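Local atomic coordinates of mandelate racemase/muconate lactonizing enzyme (Polaromonas sp., PDB entry 2OG9), a protein that belongs to the enolase superfamily and probably catalyses proton abstraction next to a substrate carboxylate, as mandelate racemase and its relatives do. Residues D246-A251 against I277-A282; D258-T263 against A282-P287. All blocks are in the same frame, centred on the assembly; numbering follows the deposited sequence.

Contact 1 of 2, residues D246-A251 against I277-A282; sequences DHEGHA and IRHRAA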
ATOM      1  N   ASP A 246      -8.277 -20.250  -3.640  1.00 27.40           N
ATOM      2  CA  ASP A 246      -8.787 -19.176  -2.792  1.00 26.89           C
ATOM      3  C   ASP A 246      -7.654 -18.678  -1.894  1.00 25.92           C
ATOM      4  O   ASP A 246      -7.626 -18.942  -0.695  1.00 23.95           O
ATOM      5  CB  ASP A 246      -9.956 -19.677  -1.938  1.00 25.74           C
ATOM      6  CG  ASP A 246     -10.611 -18.565  -1.147  1.00 25.52           C
ATOM      7  OD1 ASP A 246     -10.212 -17.395  -1.340  1.00 24.19           O
ATOM      8  OD2 ASP A 246     -11.521 -18.853  -0.337  1.00 25.39           O
ATOM      9  N   HIS A 247      -6.721 -17.946  -2.491  1.00 26.36           N
ATOM     10  CA  HIS A 247      -5.560 -17.429  -1.775  1.00 27.28           C
ATOM     11  C   HIS A 247      -5.901 -16.452  -0.651  1.00 27.07           C
ATOM     12  O   HIS A 247      -5.305 -16.507   0.428  1.00 23.25           O
ATOM     13  CB  HIS A 247      -4.601 -16.791  -2.782  1.00 29.85           C
ATOM     14  CG  HIS A 247      -4.067 -17.759  -3.794  1.00 31.41           C
ATOM     15  ND1 HIS A 247      -3.603 -17.369  -5.034  1.00 32.73           N
ATOM     16  CD2 HIS A 247      -3.911 -19.104  -3.742  1.00 31.22           C
ATOM     17  CE1 HIS A 247      -3.187 -18.429  -5.700  1.00 32.24           C
ATOM     18  NE2 HIS A 247      -3.363 -19.496  -4.939  1.00 31.56           N
ATOM     19  N   GLU A 248      -6.851 -15.553  -0.901  1.00 26.52           N
ATOM     20  CA  GLU A 248      -7.260 -14.600   0.125  1.00 27.39           C
ATOM     21  C   GLU A 248      -7.881 -15.361   1.286  1.00 26.25           C
ATOM     22  O   GLU A 248      -7.650 -15.030   2.451  1.00 23.25           O
ATOM     23  CB  GLU A 248      -8.286 -13.608  -0.425  1.00 30.13           C
ATOM     24  CG  GLU A 248      -7.692 -12.471  -1.225  1.00 35.22           C
ATOM     25  CD  GLU A 248      -8.729 -11.418  -1.581  1.00 38.40           C
ATOM     26  OE1 GLU A 248      -9.464 -10.973  -0.673  1.00 38.91           O
ATOM     27  OE2 GLU A 248      -8.801 -11.032  -2.768  1.00 41.11           O
ATOM     28  N   GLY A 249      -8.678 -16.376   0.954  1.00 23.84           N
ATOM     29  CA  GLY A 249      -9.327 -17.184   1.973  1.00 23.65           C
ATOM     30  C   GLY A 249      -8.317 -17.875   2.869  1.00 23.49           C
ATOM     31  O   GLY A 249      -8.433 -17.835   4.096  1.00 22.79           O
ATOM     32  N   HIS A 250      -7.318 -18.506   2.257  1.00 22.00           N
ATOM     33  CA  HIS A 250      -6.285 -19.197   3.017  1.00 21.30           C
ATOM     34  C   HIS A 250      -5.469 -18.217   3.856  1.00 18.16           C
ATOM     35  O   HIS A 250      -5.150 -18.502   5.005  1.00 18.36           O
ATOM     36  CB  HIS A 250      -5.354 -19.978   2.074  1.00 21.13           C
ATOM     37  CG  HIS A 250      -5.946 -21.252   1.556  1.00 22.62           C
ATOM     38  ND1 HIS A 250      -6.349 -22.280   2.383  1.00 27.00           N
ATOM     39  CD2 HIS A 250      -6.188 -21.673   0.292  1.00 21.45           C
ATOM     40  CE1 HIS A 250      -6.812 -23.277   1.651  1.00 23.62           C
ATOM     41  NE2 HIS A 250      -6.726 -22.934   0.378  1.00 23.55           N
ATOM     42  N   ALA A 251      -5.136 -17.062   3.289  1.00 20.01           N
ATOM     43  CA  ALA A 251      -4.356 -16.060   4.018  1.00 21.05           C
ATOM     44  C   ALA A 251      -5.109 -15.588   5.259  1.00 22.65           C
ATOM     45  O   ALA A 251      -4.508 -15.365   6.313  1.00 21.51           O
ATOM     46  CB  ALA A 251      -4.044 -14.866   3.110  1.00 22.45           C
ATOM     47  N   ILE A 277       2.193 -17.413  -2.332  1.00 20.91           N
ATOM     48  CA  ILE A 277       3.203 -16.858  -1.432  1.00 21.86           C
ATOM     49  C   ILE A 277       3.029 -15.349  -1.263  1.00 23.15           C
ATOM     50  O   ILE A 277       3.261 -14.813  -0.184  1.00 23.52           O
ATOM     51  CB  ILE A 277       4.631 -17.170  -1.957  1.00 22.46           C
ATOM     52  CG1 ILE A 277       4.888 -18.681  -1.864  1.00 21.92           C
ATOM     53  CG2 ILE A 277       5.681 -16.379  -1.166  1.00 20.92           C
ATOM     54  CD1 ILE A 277       6.199 -19.136  -2.515  1.00 25.18           C
ATOM     55  N   ARG A 278       2.619 -14.670  -2.330  1.00 24.48           N
ATOM     56  CA  ARG A 278       2.406 -13.227  -2.274  1.00 26.19           C
ATOM     57  C   ARG A 278       1.288 -12.912  -1.275  1.00 25.78           C
ATOM     58  O   ARG A 278       1.346 -11.917  -0.554  1.00 24.12           O
ATOM     59  CB  ARG A 278       2.043 -12.700  -3.667  1.00 30.12           C
ATOM     60  CG  ARG A 278       1.869 -11.188  -3.753  1.00 34.35           C
ATOM     61  CD  ARG A 278       1.700 -10.743  -5.204  1.00 35.77           C
ATOM     62  NE  ARG A 278       0.468 -11.245  -5.808  1.00 38.16           N
ATOM     63  CZ  ARG A 278      -0.746 -10.775  -5.534  1.00 38.68           C
ATOM     64  NH1 ARG A 278      -0.898  -9.785  -4.667  1.00 40.13           N
ATOM     65  NH2 ARG A 278      -1.811 -11.295  -6.131  1.00 41.68           N
ATOM     66  N   HIS A 279       0.275 -13.775  -1.229  1.00 23.43           N
ATOM     67  CA  HIS A 279      -0.848 -13.601  -0.311  1.00 24.94           C
ATOM     68  C   HIS A 279      -0.524 -14.060   1.113  1.00 24.41           C
ATOM     69  O   HIS A 279      -1.302 -13.803   2.033  1.00 22.86           O
ATOM     70  CB  HIS A 279      -2.066 -14.414  -0.773  1.00 26.27           C
ATOM     71  CG  HIS A 279      -2.812 -13.816  -1.924  1.00 28.76           C
ATOM     72  ND1 HIS A 279      -2.315 -13.802  -3.209  1.00 30.54           N
ATOM     73  CD2 HIS A 279      -4.036 -13.241  -1.988  1.00 28.81           C
ATOM     74  CE1 HIS A 279      -3.203 -13.246  -4.015  1.00 30.20           C
ATOM     75  NE2 HIS A 279      -4.256 -12.897  -3.299  1.00 29.77           N
ATOM     76  N   ARG A 280       0.611 -14.735   1.292  1.00 23.53           N
ATOM     77  CA  ARG A 280       0.986 -15.283   2.597  1.00 25.38           C
ATOM     78  C   ARG A 280      -0.156 -16.234   2.967  1.00 23.57           C
ATOM     79  O   ARG A 280      -0.684 -16.210   4.075  1.00 22.10           O
ATOM     80  CB  ARG A 280       1.129 -14.168   3.640  1.00 30.19           C
ATOM     81  CG  ARG A 280       2.238 -13.179   3.309  1.00 36.80           C
ATOM     82  CD  ARG A 280       2.326 -12.031   4.313  1.00 43.33           C
ATOM     83  NE  ARG A 280       2.623 -12.495   5.666  1.00 49.59           N
ATOM     84  CZ  ARG A 280       3.085 -11.716   6.641  1.00 51.03           C
ATOM     85  NH1 ARG A 280       3.308 -10.427   6.415  1.00 51.29           N
ATOM     86  NH2 ARG A 280       3.323 -12.226   7.843  1.00 51.38           N
ATOM     87  N   ALA A 281      -0.511 -17.084   2.010  1.00 21.33           N
ATOM     88  CA  ALA A 281      -1.612 -18.020   2.159  1.00 21.28           C
ATOM     89  C   ALA A 281      -1.244 -19.395   2.704  1.00 21.88           C
ATOM     90  O   ALA A 281      -2.116 -20.254   2.849  1.00 22.78           O
ATOM     91  CB  ALA A 281      -2.320 -18.176   0.818  1.00 22.68           C
ATOM     92  N   ALA A 282       0.028 -19.618   3.011  1.00 19.50           N
ATOM     93  CA  ALA A 282       0.427 -20.925   3.527  1.00 21.46           C
ATOM     94  C   ALA A 282       1.628 -20.905   4.460  1.00 21.24           C
ATOM     95  O   ALA A 282       2.657 -20.300   4.161  1.00 21.40           O
ATOM     96  CB  ALA A 282       0.700 -21.872   2.368  1.00 21.27           C
TER
HETATM   97  O   HOH W   1      -6.193 -11.265  -3.902  1.00 33.36           O
HETATM   98  O   HOH W   2      -1.823 -14.769   6.207  1.00 25.67           O

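Contact 2 of 2, residues D258-T263 against A282-P287; sequences DTPIAT and ADYLMP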
ATOM      1  N   ASP A 258      -3.648 -20.140  15.084  1.00 24.47           N
ATOM      2  CA  ASP A 258      -2.320 -20.584  15.503  1.00 25.59           C
ATOM      3  C   ASP A 258      -1.893 -21.776  14.655  1.00 23.67           C
ATOM      4  O   ASP A 258      -0.735 -21.893  14.259  1.00 21.87           O
ATOM      5  CB  ASP A 258      -2.331 -21.025  16.971  1.00 25.72           C
ATOM      6  CG  ASP A 258      -2.442 -19.864  17.941  1.00 29.45           C
ATOM      7  OD1 ASP A 258      -2.341 -18.695  17.509  1.00 26.84           O
ATOM      8  OD2 ASP A 258      -2.617 -20.132  19.152  1.00 28.34           O
ATOM      9  N   THR A 259      -2.844 -22.669  14.396  1.00 22.16           N
ATOM     10  CA  THR A 259      -2.576 -23.868  13.605  1.00 22.70           C
ATOM     11  C   THR A 259      -2.121 -23.534  12.190  1.00 18.98           C
ATOM     12  O   THR A 259      -2.775 -22.773  11.476  1.00 18.79           O
ATOM     13  CB  THR A 259      -3.826 -24.758  13.498  1.00 23.85           C
ATOM     14  OG1 THR A 259      -4.298 -25.073  14.814  1.00 24.51           O
ATOM     15  CG2 THR A 259      -3.494 -26.057  12.761  1.00 24.67           C
ATOM     16  N   PRO A 260      -0.984 -24.103  11.767  1.00 17.10           N
ATOM     17  CA  PRO A 260      -0.478 -23.842  10.421  1.00 17.26           C
ATOM     18  C   PRO A 260      -1.460 -24.309   9.353  1.00 18.12           C
ATOM     19  O   PRO A 260      -2.150 -25.316   9.524  1.00 18.78           O
ATOM     20  CB  PRO A 260       0.818 -24.646  10.377  1.00 17.16           C
ATOM     21  CG  PRO A 260       1.297 -24.566  11.800  1.00 18.84           C
ATOM     22  CD  PRO A 260       0.023 -24.803  12.583  1.00 16.82           C
ATOM     23  N   ILE A 261      -1.523 -23.552   8.266  1.00 16.42           N
ATOM     24  CA  ILE A 261      -2.366 -23.877   7.132  1.00 17.09           C
ATOM     25  C   ILE A 261      -1.402 -24.369   6.065  1.00 18.72           C
ATOM     26  O   ILE A 261      -0.372 -23.745   5.814  1.00 16.38           O
ATOM     27  CB  ILE A 261      -3.106 -22.639   6.610  1.00 19.62           C
ATOM     28  CG1 ILE A 261      -4.013 -22.090   7.713  1.00 19.98           C
ATOM     29  CG2 ILE A 261      -3.899 -22.987   5.340  1.00 20.12           C
ATOM     30  CD1 ILE A 261      -5.004 -23.110   8.256  1.00 20.47           C
ATOM     31  N   ALA A 262      -1.727 -25.502   5.456  1.00 18.43           N
ATOM     32  CA  ALA A 262      -0.886 -26.077   4.422  1.00 18.34           C
ATOM     33  C   ALA A 262      -1.673 -26.148   3.131  1.00 18.80           C
ATOM     34  O   ALA A 262      -2.823 -26.573   3.127  1.00 16.74           O
ATOM     35  CB  ALA A 262      -0.440 -27.469   4.829  1.00 19.83           C
ATOM     36  N   THR A 263      -1.058 -25.727   2.034  1.00 18.74           N
ATOM     37  CA  THR A 263      -1.737 -25.779   0.749  1.00 19.86           C
ATOM     38  C   THR A 263      -0.729 -25.689  -0.392  1.00 19.22           C
ATOM     39  O   THR A 263       0.456 -25.443  -0.160  1.00 18.84           O
ATOM     40  CB  THR A 263      -2.764 -24.632   0.628  1.00 20.95           C
ATOM     41  OG1 THR A 263      -3.523 -24.795  -0.577  1.00 23.91           O
ATOM     42  CG2 THR A 263      -2.060 -23.285   0.609  1.00 22.42           C
ATOM     43  N   ALA A 282       0.028 -19.618   3.011  1.00 19.50           N
ATOM     44  CA  ALA A 282       0.427 -20.925   3.527  1.00 21.46           C
ATOM     45  C   ALA A 282       1.628 -20.905   4.460  1.00 21.24           C
ATOM     46  O   ALA A 282       2.657 -20.300   4.161  1.00 21.40           O
ATOM     47  CB  ALA A 282       0.700 -21.872   2.368  1.00 21.27           C
ATOM     48  N   ASP A 283       1.482 -21.580   5.594  1.00 19.22           N
ATOM     49  CA  ASP A 283       2.553 -21.693   6.574  1.00 17.13           C
ATOM     50  C   ASP A 283       3.469 -22.802   6.053  1.00 16.35           C
ATOM     51  O   ASP A 283       4.696 -22.700   6.134  1.00 16.80           O
ATOM     52  CB  ASP A 283       1.960 -22.053   7.929  1.00 19.95           C
ATOM     53  CG  ASP A 283       1.080 -20.948   8.477  1.00 21.76           C
ATOM     54  OD1 ASP A 283       1.630 -19.888   8.842  1.00 23.45           O
ATOM     55  OD2 ASP A 283      -0.154 -21.131   8.519  1.00 20.14           O
ATOM     56  N   TYR A 284       2.850 -23.854   5.524  1.00 15.86           N
ATOM     57  CA  TYR A 284       3.552 -24.990   4.918  1.00 16.57           C
ATOM     58  C   TYR A 284       3.179 -25.013   3.439  1.00 16.48           C
ATOM     59  O   TYR A 284       2.023 -25.263   3.098  1.00 18.00           O
ATOM     60  CB  TYR A 284       3.108 -26.326   5.528  1.00 16.40           C
ATOM     61  CG  TYR A 284       3.678 -26.646   6.893  1.00 19.24           C
ATOM     62  CD1 TYR A 284       4.946 -27.213   7.034  1.00 20.72           C
ATOM     63  CD2 TYR A 284       2.946 -26.381   8.046  1.00 22.16           C
ATOM     64  CE1 TYR A 284       5.469 -27.507   8.301  1.00 23.08           C
ATOM     65  CE2 TYR A 284       3.454 -26.666   9.307  1.00 23.48           C
ATOM     66  CZ  TYR A 284       4.713 -27.223   9.429  1.00 25.36           C
ATOM     67  OH  TYR A 284       5.213 -27.459  10.689  1.00 29.01           O
ATOM     68  N   LEU A 285       4.144 -24.757   2.562  1.00 13.96           N
ATOM     69  CA  LEU A 285       3.872 -24.789   1.132  1.00 16.77           C
ATOM     70  C   LEU A 285       4.049 -26.237   0.678  1.00 16.82           C
ATOM     71  O   LEU A 285       5.016 -26.901   1.066  1.00 18.19           O
ATOM     72  CB  LEU A 285       4.845 -23.874   0.378  1.00 16.84           C
ATOM     73  CG  LEU A 285       4.519 -23.645  -1.098  1.00 19.90           C
ATOM     74  CD1 LEU A 285       3.230 -22.830  -1.220  1.00 19.58           C
ATOM     75  CD2 LEU A 285       5.675 -22.911  -1.766  1.00 19.29           C
HETATM   76  N   MSE A 286       3.131 -26.725  -0.145  1.00 16.10           N
HETATM   77  CA  MSE A 286       3.201 -28.110  -0.593  1.00 16.74           C
HETATM   78  C   MSE A 286       3.341 -28.307  -2.091  1.00 15.84           C
HETATM   79  O   MSE A 286       2.455 -28.863  -2.744  1.00 16.88           O
HETATM   80  CB  MSE A 286       1.974 -28.868  -0.082  1.00 20.12           C
HETATM   81  CG  MSE A 286       1.814 -28.773   1.427  1.00 25.45           C
HETATM   82 SE   MSE A 286       0.372 -29.896   2.061  1.00 50.49          SE
HETATM   83  CE  MSE A 286       1.263 -31.638   2.003  1.00 29.06           C
ATOM     84  N   PRO A 287       4.468 -27.867  -2.659  1.00 16.73           N
ATOM     85  CA  PRO A 287       4.688 -28.019  -4.095  1.00 17.78           C
ATOM     86  C   PRO A 287       4.860 -29.490  -4.450  1.00 17.72           C
ATOM     87  O   PRO A 287       5.349 -30.279  -3.640  1.00 16.15           O
ATOM     88  CB  PRO A 287       5.952 -27.204  -4.336  1.00 16.75           C
ATOM     89  CG  PRO A 287       6.714 -27.393  -3.061  1.00 18.87           C
ATOM     90  CD  PRO A 287       5.633 -27.244  -2.006  1.00 16.88           C
TER
HETATM   91  O   HOH W   3      -1.635 -20.199  10.583  1.00 21.37           O

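Contact 1 of 2, residues D246-A251 against I277-A282
His279 meets the first turn of helix 247-256, and its side chain carries much of the contact. His279 CB lies 4.0 Å from both His247 CB and His247 O. CG is anti to the carbonyl carbon (chi1 -76°), which turns one face of the His279 ring to His247 CB. His247 CB sits over the ring centre, 3.6 Å from the centroid of the His279 ring, a CH-pi contact 12° off the ring normal. The two imidazole planes are oblique, at 57°. On the His279 ring, CD2 has Glu248 CG at its edge, 3.8 Å away. At the tip, NE2 reaches water 1, which donates to Glu248 OE2. His279 ND1 is hydrogen-bonded to Asp275 O, and His247 ND1 to Asp275 OD2, so one residue ties both histidines. Ala251 CB is 3.1 Å from His279 O, and Ala281 CB is 3.4 Å from His247 O. Arg280, with positive phi, completes a Schellman motif just after helix 270-278, and its O shares water 2 with Ala251 O. The direct contacts across are therefore apolar or CH-to-oxygen, while water and Asp275 supply the polar links. Ala281 O is buried beside His250 CB without a hydrogen-bond partner, probably at a cost.

Contact 2 of 2, residues D258-T263 against A282-P287
Ile261 and Asp283 start a short parallel pairing that continues through Ala262 with Tyr284 and Thr263 with Leu285. Backbone hydrogen bonds come first. Ile261 O accepts two of them, from Asp283 N at 2.9 Å and from Tyr284 N at 3.2 Å. The Tyr284 bond is nearly straight, at 173°. Further along, Thr263 N donates to Tyr284 O, and Thr263 O accepts from Met286 N at 3.0 Å. Ala262 CA adds a CA-H...O contact to Tyr284 O.

One side chain joins the polar network. Asp283 CG lies beside the backbone N (chi1 -65°), and this brings OD2 back to the other strand. OD2 takes Ile261 N at 2.8 Å through its anti lone pair, with an N-H...O angle of 167°. Water 3 also donates to OD2 and to Thr259 O, so the carboxylate and water link the residues just ahead of the two strands.

Apolar contacts complete the pairing. Ala262 and Tyr284 share one face of the sheet, where their CB atoms touch. Ala262 CB also lies 3.8 Å from the selenium of selenomethionine Met286. Pro260 CB comes to the edge of the Tyr284 ring, 3.5 Å from Tyr284 CE2. Thr263 points to the other face. Thr263 CG2 meets Ala282 CB at 3.6 Å, while Thr263 OG1 is hydrogen-bonded to Glu240 OE2.

The strands belong to the TIM barrel and are joined by a beta-alpha-beta crossover through helix 270-278. Strand 238-239 flanks 261-263, and strand 311-312 flanks 284-285. Leu276 of the crossover helix packs on Thr263, Ala282 and Leu285.

Contacts 1 and 2 are two layers of one part of the barrel, with centres 10 Å apart. Contact 1 joins the start of helix 247-256 to the end of helix 270-278; contact 2 pairs the strands that follow these helices. Ala282 belongs to both. His250 bridges the layers: its ND1 is 3.9 Å from Ile261 CG2, and its NE2 packs 3.8 Å from Thr263 OG1. A calcium ion, apparently the one held at Ala254 and Phe257, lies about 4 Å from the side chain of Asp283; contact 1 is more distant, with a calcium about 9 Å from Arg280. The superfamily active site lies at the C-terminal strand ends. This ion sits near the N-terminal ends, so it is probably not the catalytic metal.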